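Local structure of carbonic anhydrase (Trichomonas vaginalis, 6Y04) at residues N25-R30 against Y84-Q89; V35-T40 against A63-W68; T70-I75 against N154-K159; E90-G95 against H164-H169; S105-G110 against K125-L130. The protein probably catalyses the reversible hydration of carbon dioxide to hydrogencarbonate and a proton, as a zinc-dependent carbonic anhydrase of the beta class. All blocks are in the same frame, centred on the assembly; numbering follows the deposited sequence.

Contact 1: N25-R30 against Y84-Q89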
# COMPACT_ATOMS: atom_id res chain seq x y z
N ASN A 25 13.21 1.22 -15.59
CA ASN A 25 11.96 1.02 -16.29
C ASN A 25 10.81 1.22 -15.30
O ASN A 25 10.93 0.85 -14.13
CB ASN A 25 11.85 -0.38 -16.88
CG ASN A 25 10.82 -0.49 -17.98
OD1 ASN A 25 9.65 -0.16 -17.79
ND2 ASN A 25 11.25 -0.98 -19.14
N LYS A 26 9.71 1.80 -15.79
CA LYS A 26 8.54 2.08 -14.98
C LYS A 26 7.76 0.79 -14.70
O LYS A 26 6.98 0.75 -13.75
CB LYS A 26 7.67 3.16 -15.63
CG LYS A 26 7.04 2.78 -16.96
CD LYS A 26 6.59 3.95 -17.81
CE LYS A 26 6.63 3.65 -19.30
NZ LYS A 26 5.46 2.85 -19.75
N ALA A 27 7.98 -0.24 -15.52
CA ALA A 27 7.33 -1.54 -15.36
C ALA A 27 8.20 -2.47 -14.51
O ALA A 27 9.42 -2.46 -14.64
CB ALA A 27 7.01 -2.15 -16.70
N PRO A 28 7.61 -3.27 -13.60
CA PRO A 28 8.37 -4.24 -12.80
C PRO A 28 9.03 -5.33 -13.65
O PRO A 28 8.35 -6.05 -14.38
CB PRO A 28 7.33 -4.85 -11.85
CG PRO A 28 5.99 -4.57 -12.50
CD PRO A 28 6.17 -3.28 -13.27
N GLN A 29 10.35 -5.45 -13.49
CA GLN A 29 11.17 -6.24 -14.40
C GLN A 29 11.06 -7.74 -14.12
O GLN A 29 11.54 -8.55 -14.91
CB GLN A 29 12.60 -5.69 -14.45
CG GLN A 29 12.70 -4.31 -15.10
CD GLN A 29 12.19 -4.31 -16.52
OE1 GLN A 29 12.82 -4.85 -17.43
NE2 GLN A 29 11.04 -3.70 -16.73
N ARG A 30 10.43 -8.13 -13.00
CA ARG A 30 10.21 -9.54 -12.74
C ARG A 30 8.73 -9.89 -12.90
O ARG A 30 8.34 -11.04 -12.68
CB ARG A 30 10.75 -9.93 -11.36
CG ARG A 30 12.26 -10.10 -11.33
CD ARG A 30 12.73 -10.28 -9.91
NE ARG A 30 12.21 -11.47 -9.25
CZ ARG A 30 12.40 -11.76 -7.97
NH1 ARG A 30 13.11 -10.96 -7.19
NH2 ARG A 30 11.88 -12.87 -7.47
N TYR A 84 -2.53 -5.30 -16.26
CA TYR A 84 -2.99 -4.89 -17.57
C TYR A 84 -2.12 -3.77 -18.13
O TYR A 84 -1.82 -3.77 -19.32
CB TYR A 84 -4.46 -4.50 -17.51
CG TYR A 84 -5.37 -5.66 -17.22
CD1 TYR A 84 -5.39 -6.77 -18.05
CD2 TYR A 84 -6.20 -5.66 -16.11
CE1 TYR A 84 -6.23 -7.84 -17.80
CE2 TYR A 84 -7.04 -6.72 -15.84
CZ TYR A 84 -7.06 -7.82 -16.69
OH TYR A 84 -7.87 -8.87 -16.42
N GLU A 85 -1.71 -2.84 -17.26
CA GLU A 85 -0.94 -1.69 -17.71
C GLU A 85 0.55 -1.98 -17.60
O GLU A 85 1.32 -1.53 -18.45
CB GLU A 85 -1.39 -0.42 -16.98
CG GLU A 85 -1.28 0.84 -17.83
CD GLU A 85 -2.42 1.16 -18.81
OE1 GLU A 85 -3.35 0.32 -18.98
OE2 GLU A 85 -2.40 2.26 -19.40
N LEU A 86 0.98 -2.77 -16.60
CA LEU A 86 2.40 -2.82 -16.27
C LEU A 86 3.02 -4.21 -16.46
O LEU A 86 4.19 -4.40 -16.15
CB LEU A 86 2.59 -2.32 -14.83
CG LEU A 86 2.36 -0.82 -14.63
CD1 LEU A 86 2.33 -0.49 -13.15
CD2 LEU A 86 3.43 0.01 -15.34
N GLY A 87 2.23 -5.18 -16.96
CA GLY A 87 2.77 -6.45 -17.42
C GLY A 87 3.02 -7.48 -16.31
O GLY A 87 3.76 -8.43 -16.53
N VAL A 88 2.39 -7.31 -15.14
CA VAL A 88 2.56 -8.25 -14.04
C VAL A 88 1.89 -9.58 -14.38
O VAL A 88 0.76 -9.61 -14.86
CB VAL A 88 2.07 -7.67 -12.70
CG1 VAL A 88 1.81 -8.75 -11.67
CG2 VAL A 88 3.03 -6.63 -12.13
N GLN A 89 2.59 -10.68 -14.09
CA GLN A 89 2.15 -12.02 -14.45
C GLN A 89 1.88 -12.88 -13.20
O GLN A 89 1.30 -13.95 -13.33
CB GLN A 89 3.20 -12.73 -15.30
CG GLN A 89 3.52 -12.02 -16.60
CD GLN A 89 4.79 -12.59 -17.21
OE1 GLN A 89 5.51 -13.37 -16.59
NE2 GLN A 89 5.08 -12.20 -18.44
O HOH W 1 6.06 -5.86 -15.68
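Lys26 meets Leu86 through its backbone alone: methyl CD2 of Leu86 approaches the carbonyl O of Lys26. Next along the chain, Ala27 sits over the same residue, with CB 3.6 Å from Leu86 O and more loosely against CD2. The turn that presents Ala27 is held from both ends. Asn25 OD1 accepts from Ala27 N at 2.8 Å in an Asx turn, and Gln29 NE2 donates to Ala27 O at 2.9 Å, from above the carbonyl plane. Pro28 makes two apolar contacts. Its ring crosses both partners at about a right angle, CD against Leu86 CB and CG against Val88 CG2 at 3.6 Å. Val88 turns this methyl to the proline because CG1 takes the place anti to the backbone N (chi1 161°). No direct hydrogen bond spans the segments; a water lies between Pro28 O and Leu86 O, but too close to the latter for the bridge to be certain. Gly87, with positive phi, marks where the chain leaves the helix. The contact thus lays the loop between helix 3-17 and strand 32-36 against the C-terminal exit of helix 74-85. Pro28 and Val88 both touch Thr58 of strand 57-61, and Leu86 packs on Met38 of the second subunit.

Contact 2: V35-T40 against A63-W68; sequences VTCMDT and AGNGIW. With ZN (zinc ion), chain C.
Cys37 holds SG anti to its backbone N (chi1 -174°), which directs the sulfur both to the zinc ion and to the backbone of Gly64; Asn65 has CG between N and the carbonyl carbon (chi1 52°), folding its amide back beside Cys37. Cys37 SG binds zinc at 2.3 Å and also accepts from Gly64 N at 3.3 Å, with a nearly straight N-H...S angle of 170°. A weak bond from Asp39 N reaches the same sulfur. The N-H of Gly64 in particular would be expected to stabilise the negative charge of a metal-bound thiolate. Asn65 lays CB 3.4 Å from Thr36 O and brings OD1 within 3.5 Å of Cys37 CB. On the other side of Cys37, the extended Met38 chain runs alongside Ala63, SD and CE each 3.7 Å from Ala63 CB. At the opposite end Val35 CG1 packs on Asn65 CB and Ile67 CD1. A water lies 2.0 Å from zinc and makes a weak hydrogen bond to Asp39 OD2, which is itself paired with Arg41. With His96 and Cys99 completing the protein ligands, this is the two-cysteine, one-histidine zinc site of a beta-carbonic anhydrase in its open form, water occupying the fourth position and the aspartate not bound to the metal.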
# COMPACT_ATOMS: atom_id res chain seq x y z
N VAL A 35 1.53 -7.85 -2.44
CA VAL A 35 0.58 -7.20 -1.54
C VAL A 35 0.96 -7.54 -0.10
O VAL A 35 0.99 -8.70 0.28
CB VAL A 35 -0.89 -7.59 -1.85
CG1 VAL A 35 -1.87 -6.92 -0.89
CG2 VAL A 35 -1.27 -7.30 -3.30
N THR A 36 1.25 -6.51 0.70
CA THR A 36 1.66 -6.76 2.07
C THR A 36 1.07 -5.70 3.00
O THR A 36 0.25 -4.89 2.57
CB THR A 36 3.18 -7.01 2.17
OG1 THR A 36 3.42 -7.68 3.41
CG2 THR A 36 4.01 -5.74 2.08
N CYS A 37 1.48 -5.75 4.27
CA CYS A 37 0.89 -4.93 5.31
C CYS A 37 1.66 -3.61 5.45
O CYS A 37 2.82 -3.50 5.05
CB CYS A 37 0.88 -5.65 6.65
SG CYS A 37 -0.01 -4.71 7.92
N MET A 38 0.99 -2.62 6.04
CA MET A 38 1.60 -1.31 6.22
C MET A 38 2.55 -1.31 7.43
O MET A 38 3.17 -0.30 7.71
CB MET A 38 0.52 -0.24 6.44
CG MET A 38 -0.17 -0.37 7.78
SD MET A 38 -1.43 0.87 8.05
CE MET A 38 -1.79 0.61 9.79
N ASP A 39 2.64 -2.46 8.12
CA ASP A 39 3.34 -2.58 9.39
C ASP A 39 4.71 -1.91 9.34
O ASP A 39 5.48 -2.11 8.40
CB ASP A 39 3.41 -4.05 9.85
CG ASP A 39 3.83 -4.24 11.30
OD1 ASP A 39 5.01 -3.98 11.61
OD2 ASP A 39 2.97 -4.64 12.12
N THR A 40 5.00 -1.13 10.39
CA THR A 40 6.24 -0.35 10.47
C THR A 40 7.48 -1.24 10.33
O THR A 40 8.51 -0.77 9.85
CB THR A 40 6.29 0.47 11.76
OG1 THR A 40 7.31 1.45 11.55
CG2 THR A 40 6.59 -0.34 13.00
N ALA A 63 -3.27 -1.85 5.78
CA ALA A 63 -3.41 -2.48 7.08
C ALA A 63 -4.05 -3.86 6.92
O ALA A 63 -5.22 -3.96 6.59
CB ALA A 63 -4.22 -1.60 7.99
N GLY A 64 -3.25 -4.91 7.12
CA GLY A 64 -3.76 -6.28 7.12
C GLY A 64 -3.78 -6.93 5.74
O GLY A 64 -4.20 -8.08 5.61
N ASN A 65 -3.33 -6.19 4.72
CA ASN A 65 -3.12 -6.71 3.37
C ASN A 65 -4.28 -7.60 2.91
O ASN A 65 -4.07 -8.69 2.36
CB ASN A 65 -1.79 -7.48 3.26
CG ASN A 65 -1.63 -8.54 4.32
OD1 ASN A 65 -1.17 -8.26 5.43
ND2 ASN A 65 -2.02 -9.77 4.01
N GLY A 66 -5.52 -7.12 3.13
CA GLY A 66 -6.69 -7.95 2.93
C GLY A 66 -7.46 -7.59 1.66
O GLY A 66 -7.62 -6.42 1.33
N ILE A 67 -7.90 -8.64 0.96
CA ILE A 67 -8.93 -8.51 -0.07
C ILE A 67 -10.10 -9.38 0.38
O ILE A 67 -10.00 -10.60 0.40
CB ILE A 67 -8.40 -8.94 -1.45
CG1 ILE A 67 -7.15 -8.16 -1.87
CG2 ILE A 67 -9.50 -8.86 -2.51
CD1 ILE A 67 -5.86 -8.77 -1.35
N TRP A 68 -11.19 -8.72 0.78
CA TRP A 68 -12.38 -9.44 1.20
C TRP A 68 -13.47 -9.31 0.14
O TRP A 68 -14.47 -10.03 0.19
CB TRP A 68 -12.85 -8.96 2.59
CG TRP A 68 -12.88 -7.47 2.78
CD1 TRP A 68 -11.90 -6.70 3.32
CD2 TRP A 68 -13.96 -6.57 2.44
NE1 TRP A 68 -12.29 -5.38 3.34
CE2 TRP A 68 -13.54 -5.27 2.81
CE3 TRP A 68 -15.23 -6.73 1.86
CZ2 TRP A 68 -14.35 -4.15 2.62
CZ3 TRP A 68 -16.02 -5.62 1.66
CH2 TRP A 68 -15.59 -4.34 2.04
ZN ZN C . -0.25 -6.02 9.84
O HOH W 2 -0.35 -4.64 11.28

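Contact 3: T70-I75 against N154-K159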
# COMPACT_ATOMS: atom_id res chain seq x y z
N THR A 70 -14.92 -9.09 -3.95
CA THR A 70 -14.72 -9.48 -5.34
C THR A 70 -15.18 -8.38 -6.29
O THR A 70 -15.22 -8.57 -7.50
CB THR A 70 -15.30 -10.87 -5.66
OG1 THR A 70 -16.73 -10.75 -5.73
CG2 THR A 70 -14.89 -11.95 -4.69
N GLY A 71 -15.50 -7.21 -5.73
CA GLY A 71 -15.67 -5.98 -6.50
C GLY A 71 -14.34 -5.24 -6.65
O GLY A 71 -13.32 -5.85 -6.95
N LEU A 72 -14.38 -3.92 -6.43
CA LEU A 72 -13.19 -3.09 -6.54
C LEU A 72 -12.81 -2.54 -5.17
O LEU A 72 -13.66 -2.35 -4.30
CB LEU A 72 -13.46 -1.94 -7.53
CG LEU A 72 -13.71 -2.37 -8.97
CD1 LEU A 72 -14.07 -1.16 -9.82
CD2 LEU A 72 -12.48 -3.06 -9.56
N SER A 73 -11.51 -2.29 -5.00
CA SER A 73 -10.94 -1.64 -3.82
C SER A 73 -9.62 -1.03 -4.27
O SER A 73 -9.20 -1.25 -5.40
CB SER A 73 -10.73 -2.64 -2.71
OG SER A 73 -9.81 -3.65 -3.10
N ASP A 74 -8.97 -0.27 -3.38
CA ASP A 74 -7.64 0.28 -3.64
C ASP A 74 -6.70 -0.85 -4.07
O ASP A 74 -5.98 -0.72 -5.07
CB ASP A 74 -7.07 1.00 -2.41
CG ASP A 74 -7.78 2.28 -1.99
OD1 ASP A 74 -8.39 2.93 -2.85
OD2 ASP A 74 -7.72 2.61 -0.80
N ILE A 75 -6.71 -1.96 -3.32
CA ILE A 75 -5.77 -3.05 -3.54
C ILE A 75 -6.07 -3.71 -4.88
O ILE A 75 -5.17 -3.92 -5.69
CB ILE A 75 -5.74 -4.05 -2.37
CG1 ILE A 75 -5.10 -3.42 -1.13
CG2 ILE A 75 -5.01 -5.32 -2.76
CD1 ILE A 75 -4.99 -4.36 0.06
N ASN A 154 -12.07 -13.01 -8.40
CA ASN A 154 -12.36 -11.70 -8.97
C ASN A 154 -12.51 -11.85 -10.48
O ASN A 154 -11.59 -12.32 -11.15
CB ASN A 154 -11.34 -10.63 -8.56
CG ASN A 154 -11.79 -9.22 -8.88
OD1 ASN A 154 -12.08 -8.90 -10.03
ND2 ASN A 154 -11.84 -8.36 -7.88
N PRO A 155 -13.66 -11.45 -11.06
CA PRO A 155 -13.93 -11.65 -12.48
C PRO A 155 -13.08 -10.79 -13.41
O PRO A 155 -13.02 -11.02 -14.61
CB PRO A 155 -15.42 -11.28 -12.63
CG PRO A 155 -15.69 -10.33 -11.48
CD PRO A 155 -14.78 -10.79 -10.36
N LEU A 156 -12.41 -9.79 -12.83
CA LEU A 156 -11.59 -8.88 -13.63
C LEU A 156 -10.16 -9.40 -13.72
O LEU A 156 -9.34 -8.81 -14.42
CB LEU A 156 -11.63 -7.48 -13.00
CG LEU A 156 -12.98 -6.76 -12.98
CD1 LEU A 156 -12.79 -5.27 -12.77
CD2 LEU A 156 -13.78 -7.01 -14.25
N ILE A 157 -9.85 -10.49 -13.00
CA ILE A 157 -8.49 -10.98 -12.92
C ILE A 157 -8.37 -12.29 -13.70
O ILE A 157 -9.06 -13.26 -13.40
CB ILE A 157 -8.00 -11.06 -11.46
CG1 ILE A 157 -7.71 -9.65 -10.93
CG2 ILE A 157 -6.79 -11.96 -11.32
CD1 ILE A 157 -7.39 -9.60 -9.47
N PRO A 158 -7.46 -12.36 -14.70
CA PRO A 158 -7.37 -13.51 -15.60
C PRO A 158 -7.02 -14.78 -14.83
O PRO A 158 -6.37 -14.71 -13.79
CB PRO A 158 -6.21 -13.17 -16.55
CG PRO A 158 -6.05 -11.67 -16.44
CD PRO A 158 -6.47 -11.32 -15.02
N LYS A 159 -7.44 -15.93 -15.37
CA LYS A 159 -7.23 -17.23 -14.74
C LYS A 159 -5.77 -17.66 -14.85
O LYS A 159 -5.32 -18.51 -14.08
CB LYS A 159 -8.19 -18.26 -15.35
CG LYS A 159 -9.67 -17.94 -15.16
CD LYS A 159 -10.07 -17.80 -13.71
CE LYS A 159 -11.57 -17.73 -13.49
NZ LYS A 159 -11.89 -17.81 -12.04
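Asn154 supplies the hydrogen bond across this contact, its ND2 donating to Gly71 O at 3.1 Å. The donor lies in the carbonyl plane of Gly71, but the N-H...O angle of 136° makes the bond distinctly bent, and the acceptor is somewhat tilted from the amide plane of Asn154. Thr70 O is also near ND2, although its angle is too poor for a bond. The other end of the same amide looks back into its own segment: OD1 accepts from Leu156 N at 3.0 Å, again in the carbonyl plane. One side chain is therefore gripped at both ends, which fixes the rotation of the amide. With CG anti to the backbone N (chi1 -167°), Asn154 can close on the backbone two residues ahead while extending ND2 across to Gly71.

Van der Waals contacts flank this bond. Pro155 sets ring atom CD 3.6 Å from Thr70 O. Leu72 makes an apolar contact with Leu156, crossing it at about a right angle, methyl CD2 meeting methyl CD1 at 3.9 Å. Both leucines also touch Leu80 of helix 74-85. The second subunit borders the same patch, where its Asp129 packs on Leu72 and its Phe126 on Leu156.

Local turn and capping bonds shape each segment. Ile157 N donates to Asn154 O at 3.1 Å, closing a type I beta turn from Asn154 to Ile157. On the other segment Ser73 is the N-cap of helix 74-85, its OG accepting from Val76 N. The arrangement is an Asx turn superposed on a type I beta turn, docked against the loop that leads into a capped helix.

Contact 4: E90-G95 against H164-H169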
# COMPACT_ATOMS: atom_id res chain seq x y z
N GLU A 90 2.33 -12.42 -12.02
CA GLU A 90 2.20 -13.18 -10.79
C GLU A 90 1.88 -12.25 -9.63
O GLU A 90 2.43 -11.15 -9.54
CB GLU A 90 3.48 -13.96 -10.50
CG GLU A 90 3.75 -15.10 -11.48
CD GLU A 90 4.90 -16.02 -11.12
OE1 GLU A 90 4.94 -16.50 -9.97
OE2 GLU A 90 5.77 -16.26 -11.99
N ILE A 91 0.99 -12.70 -8.74
CA ILE A 91 0.65 -11.92 -7.56
C ILE A 91 1.03 -12.72 -6.32
O ILE A 91 0.63 -13.87 -6.17
CB ILE A 91 -0.84 -11.51 -7.56
CG1 ILE A 91 -1.22 -10.66 -8.78
CG2 ILE A 91 -1.21 -10.81 -6.25
CD1 ILE A 91 -2.72 -10.51 -8.97
N PHE A 92 1.79 -12.08 -5.42
CA PHE A 92 2.08 -12.64 -4.11
C PHE A 92 1.38 -11.82 -3.04
O PHE A 92 1.62 -10.62 -2.91
CB PHE A 92 3.59 -12.61 -3.86
CG PHE A 92 4.40 -13.45 -4.81
CD1 PHE A 92 4.67 -13.00 -6.10
CD2 PHE A 92 4.88 -14.69 -4.43
CE1 PHE A 92 5.40 -13.78 -6.99
CE2 PHE A 92 5.61 -15.47 -5.31
CZ PHE A 92 5.87 -15.01 -6.59
N ILE A 93 0.50 -12.49 -2.27
CA ILE A 93 -0.11 -11.86 -1.11
C ILE A 93 0.60 -12.35 0.15
O ILE A 93 0.61 -13.54 0.46
CB ILE A 93 -1.63 -12.12 -1.10
CG1 ILE A 93 -2.28 -11.48 -2.32
CG2 ILE A 93 -2.26 -11.62 0.20
CD1 ILE A 93 -3.52 -12.19 -2.78
N MET A 94 1.19 -11.39 0.88
CA MET A 94 2.09 -11.72 1.98
C MET A 94 1.62 -11.06 3.28
O MET A 94 1.81 -9.86 3.48
CB MET A 94 3.52 -11.28 1.66
CG MET A 94 4.49 -11.57 2.78
SD MET A 94 6.19 -11.47 2.26
CE MET A 94 6.34 -9.71 1.98
N GLY A 95 1.01 -11.88 4.14
CA GLY A 95 0.60 -11.46 5.47
C GLY A 95 1.73 -11.67 6.48
O GLY A 95 2.81 -12.12 6.12
N HIS A 164 -0.26 -16.34 -5.20
CA HIS A 164 0.42 -17.05 -4.13
C HIS A 164 0.12 -16.39 -2.78
O HIS A 164 -0.21 -15.21 -2.71
CB HIS A 164 1.94 -17.09 -4.36
CG HIS A 164 2.33 -17.36 -5.77
ND1 HIS A 164 2.40 -18.63 -6.28
CD2 HIS A 164 2.68 -16.52 -6.77
CE1 HIS A 164 2.77 -18.57 -7.55
NE2 HIS A 164 2.94 -17.28 -7.87
N GLY A 165 0.27 -17.18 -1.72
CA GLY A 165 0.10 -16.69 -0.37
C GLY A 165 1.35 -16.97 0.46
O GLY A 165 1.82 -18.10 0.50
N LEU A 166 1.87 -15.92 1.10
CA LEU A 166 3.07 -16.02 1.92
C LEU A 166 2.78 -15.44 3.30
O LEU A 166 1.91 -14.59 3.47
CB LEU A 166 4.21 -15.26 1.25
CG LEU A 166 4.56 -15.67 -0.18
CD1 LEU A 166 5.70 -14.83 -0.72
CD2 LEU A 166 4.90 -17.15 -0.26
N LEU A 167 3.57 -15.91 4.26
CA LEU A 167 3.56 -15.37 5.61
C LEU A 167 5.00 -14.99 5.97
O LEU A 167 5.92 -15.78 5.79
CB LEU A 167 2.98 -16.42 6.56
CG LEU A 167 3.08 -16.10 8.05
CD1 LEU A 167 1.93 -15.20 8.49
CD2 LEU A 167 3.08 -17.38 8.88
N ILE A 168 5.17 -13.74 6.42
CA ILE A 168 6.46 -13.27 6.90
C ILE A 168 6.36 -13.01 8.40
O ILE A 168 5.32 -12.56 8.89
CB ILE A 168 6.97 -12.04 6.10
CG1 ILE A 168 8.38 -11.64 6.53
CG2 ILE A 168 6.00 -10.87 6.18
CD1 ILE A 168 9.05 -10.62 5.63
N HIS A 169 7.45 -13.32 9.11
CA HIS A 169 7.58 -12.97 10.51
C HIS A 169 8.20 -11.58 10.64
O HIS A 169 9.31 -11.34 10.16
CB HIS A 169 8.36 -14.04 11.28
CG HIS A 169 8.25 -13.85 12.75
ND1 HIS A 169 8.78 -12.74 13.40
CD2 HIS A 169 7.66 -14.59 13.71
CE1 HIS A 169 8.51 -12.80 14.68
NE2 HIS A 169 7.84 -13.94 14.90
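Strands 90-95 and 164-168 run parallel, their axes 4.5 Å apart at closest approach and inclined by 27°. Residues Phe92 to Gly95 pair in order with His164 to Leu167. Five backbone hydrogen bonds join them: His164 N to Ile91 O, Ile93 N to His164 O, Leu166 N to Ile93 O, Gly95 N to Leu166 O and Ile168 N to Gly95 O. The fourth is bent (138°), and Met94 CA also gives a C-H...O contact to Leu166 O at 3.2 Å. The pair lies inside the mixed sheet of the beta-carbonic anhydrase fold, with strand 32-36 beyond one partner and strand 175-179 beyond the other; strand 90-96 ends on the zinc ligand His96. On the face shared by Phe92, Met94, His164 and Leu166, the imidazole of His164 forms an offset stack on the Phe92 ring, centroids 4.4 Å apart and planes at 29°. His164 CD2 sits over that ring's face, toward its rim. At its own edge the imidazole donates from NE2 to Glu90 OE1 at 3.0 Å, on the anti side of the carboxylate. Glu90 OE1 is also bonded to Tyr182 OH, while His164 ND1 accepts from Gly181 N, so both imidazole nitrogens are engaged and the ring's rotation is fixed. Leu166 CD1 adds a contact to Phe92 CD2. Met94, bent at chi3, brings CG 3.8 Å from Ile168 CG2 and SD alongside Ile168 CB.

Contact 5: S105-G110 against K125-L130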
# COMPACT_ATOMS: atom_id res chain seq x y z
N SER A 105 -10.81 -3.93 16.26
CA SER A 105 -12.23 -4.18 16.09
C SER A 105 -12.94 -2.84 15.95
O SER A 105 -12.33 -1.80 16.20
CB SER A 105 -12.78 -4.96 17.25
OG SER A 105 -12.76 -4.17 18.43
N THR A 106 -14.22 -2.86 15.55
CA THR A 106 -15.00 -1.64 15.44
C THR A 106 -15.20 -1.03 16.82
O THR A 106 -15.25 0.19 16.97
CB THR A 106 -16.31 -1.86 14.67
OG1 THR A 106 -16.89 -3.09 15.10
CG2 THR A 106 -16.11 -1.93 13.17
N ASP A 107 -15.29 -1.90 17.84
CA ASP A 107 -15.44 -1.45 19.22
C ASP A 107 -14.22 -0.65 19.65
O ASP A 107 -14.38 0.46 20.14
CB ASP A 107 -15.84 -2.62 20.13
CG ASP A 107 -17.32 -2.97 20.00
OD1 ASP A 107 -17.98 -2.47 19.07
OD2 ASP A 107 -17.82 -3.74 20.85
N SER A 108 -13.02 -1.21 19.44
CA SER A 108 -11.78 -0.61 19.91
C SER A 108 -11.50 0.69 19.15
O SER A 108 -11.06 1.67 19.74
CB SER A 108 -10.62 -1.57 19.84
OG SER A 108 -10.14 -1.72 18.52
N LEU A 109 -11.77 0.68 17.84
CA LEU A 109 -11.56 1.86 17.03
C LEU A 109 -12.59 2.92 17.41
O LEU A 109 -12.25 4.10 17.48
CB LEU A 109 -11.64 1.51 15.54
CG LEU A 109 -10.43 0.76 14.98
CD1 LEU A 109 -10.75 0.18 13.62
CD2 LEU A 109 -9.19 1.65 14.88
N GLY A 110 -13.83 2.48 17.65
CA GLY A 110 -14.91 3.35 18.07
C GLY A 110 -14.56 4.08 19.36
O GLY A 110 -14.68 5.30 19.43
N LYS A 125 -22.50 5.53 11.74
CA LYS A 125 -22.76 5.55 10.31
C LYS A 125 -21.80 4.60 9.59
O LYS A 125 -22.21 3.90 8.67
CB LYS A 125 -22.67 6.98 9.79
CG LYS A 125 -23.37 7.26 8.46
CD LYS A 125 -23.48 8.75 8.14
CE LYS A 125 -23.68 9.07 6.67
NZ LYS A 125 -22.41 8.96 5.90
N PHE A 126 -20.54 4.55 10.04
CA PHE A 126 -19.50 3.83 9.32
C PHE A 126 -19.23 2.45 9.90
O PHE A 126 -18.52 1.66 9.28
CB PHE A 126 -18.24 4.69 9.21
CG PHE A 126 -18.32 5.78 8.17
CD1 PHE A 126 -18.44 5.45 6.82
CD2 PHE A 126 -18.30 7.12 8.52
CE1 PHE A 126 -18.54 6.44 5.85
CE2 PHE A 126 -18.40 8.11 7.55
CZ PHE A 126 -18.52 7.77 6.22
N LYS A 127 -19.82 2.16 11.07
CA LYS A 127 -19.52 0.97 11.85
C LYS A 127 -19.69 -0.30 11.03
O LYS A 127 -18.87 -1.21 11.12
CB LYS A 127 -20.37 0.93 13.13
CG LYS A 127 -20.24 -0.34 13.97
CD LYS A 127 -20.69 -0.18 15.41
CE LYS A 127 -19.76 -0.88 16.39
NZ LYS A 127 -19.79 -0.25 17.73
N SER A 128 -20.77 -0.37 10.24
CA SER A 128 -21.09 -1.58 9.50
C SER A 128 -20.05 -1.84 8.40
O SER A 128 -19.53 -2.95 8.28
CB SER A 128 -22.47 -1.50 8.95
OG SER A 128 -23.06 -2.79 8.97
N ASP A 129 -19.75 -0.79 7.62
CA ASP A 129 -18.76 -0.88 6.56
C ASP A 129 -17.37 -1.18 7.14
O ASP A 129 -16.66 -2.03 6.61
CB ASP A 129 -18.74 0.38 5.70
CG ASP A 129 -20.01 0.59 4.89
OD1 ASP A 129 -20.58 -0.41 4.42
OD2 ASP A 129 -20.43 1.77 4.75
N LEU A 130 -17.01 -0.47 8.22
CA LEU A 130 -15.69 -0.58 8.83
C LEU A 130 -15.45 -2.01 9.30
O LEU A 130 -14.32 -2.49 9.28
CB LEU A 130 -15.58 0.42 9.99
CG LEU A 130 -14.23 0.48 10.72
CD1 LEU A 130 -13.09 0.80 9.77
CD2 LEU A 130 -14.25 1.47 11.87
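Thr106 and Lys127 are the nearest backbone pair of the two segments, 6.3 Å between their CA atoms. Methyl CG2 of Thr106 lies 3.5 Å from Lys127 O and 3.9 Å from Leu130 CG, so it touches both the backbone and a side chain of helix 120-134. Thr106 and Leu130 slide past each other in opposite directions, whereas the lysine chain crosses the threonine at about a right angle, with CE near OG1. Lys127 NZ then reaches Asp107 OD1 at 3.2 Å, forming a salt bridge that meets the oxygen nearly in line with its C-O bond. On the inner side, Leu109 CD1 meets Leu130 CD2 at 4.1 Å.

Torsions set these groups in place. Lys127 starts with CG anti to the backbone N (chi1 175°) and bends at chi3 (-139°), carrying its ammonium over to Asp107. The start of helix 106-115 is fixed in turn by Ser105, the N-cap, whose OG accepts from Ser108 N at 3.1 Å. Ser105 O accepts from Leu109 N and Ser108 OG on the same face of its plane. Farther out, Thr106 OG1 bonds to Asp135 OD2, while Leu109 and Leu130 are flanked by Tyr84 and Leu72 of the second subunit.

The two helix segments run at 140° to one another, with axes 10.6 Å apart, so side chains rather than close backbones bridge them. Chemically the contact is graded: buried threonine and leucine carbons form its inside, and an ion pair lies at its outer edge, where the exposed Asp107 makes solvent screening of the charges likely.

In the fold
From the N terminus, contact 1 opens first and closes the loop that runs from the approach to strand 32-36 to the end of helix 74-85. Contact 2 is nested within it and joins the end of strand 32-36 to the loop after strand 57-61. Contact 3 opens at the start of helix 74-85 and reaches the loop after helix 140-152, so it crosses both contact 1 and contact 4; Tyr84 OH and Leu156 O connect contacts 1 and 3. Contact 4 joins neighbouring strands of the sheet after a largely helical excursion and meets contact 2 through Thr36 and Met94. Contact 5, pairing helices 106-115 and 120-134, nests inside contacts 3 and 4. All five touch the second subunit.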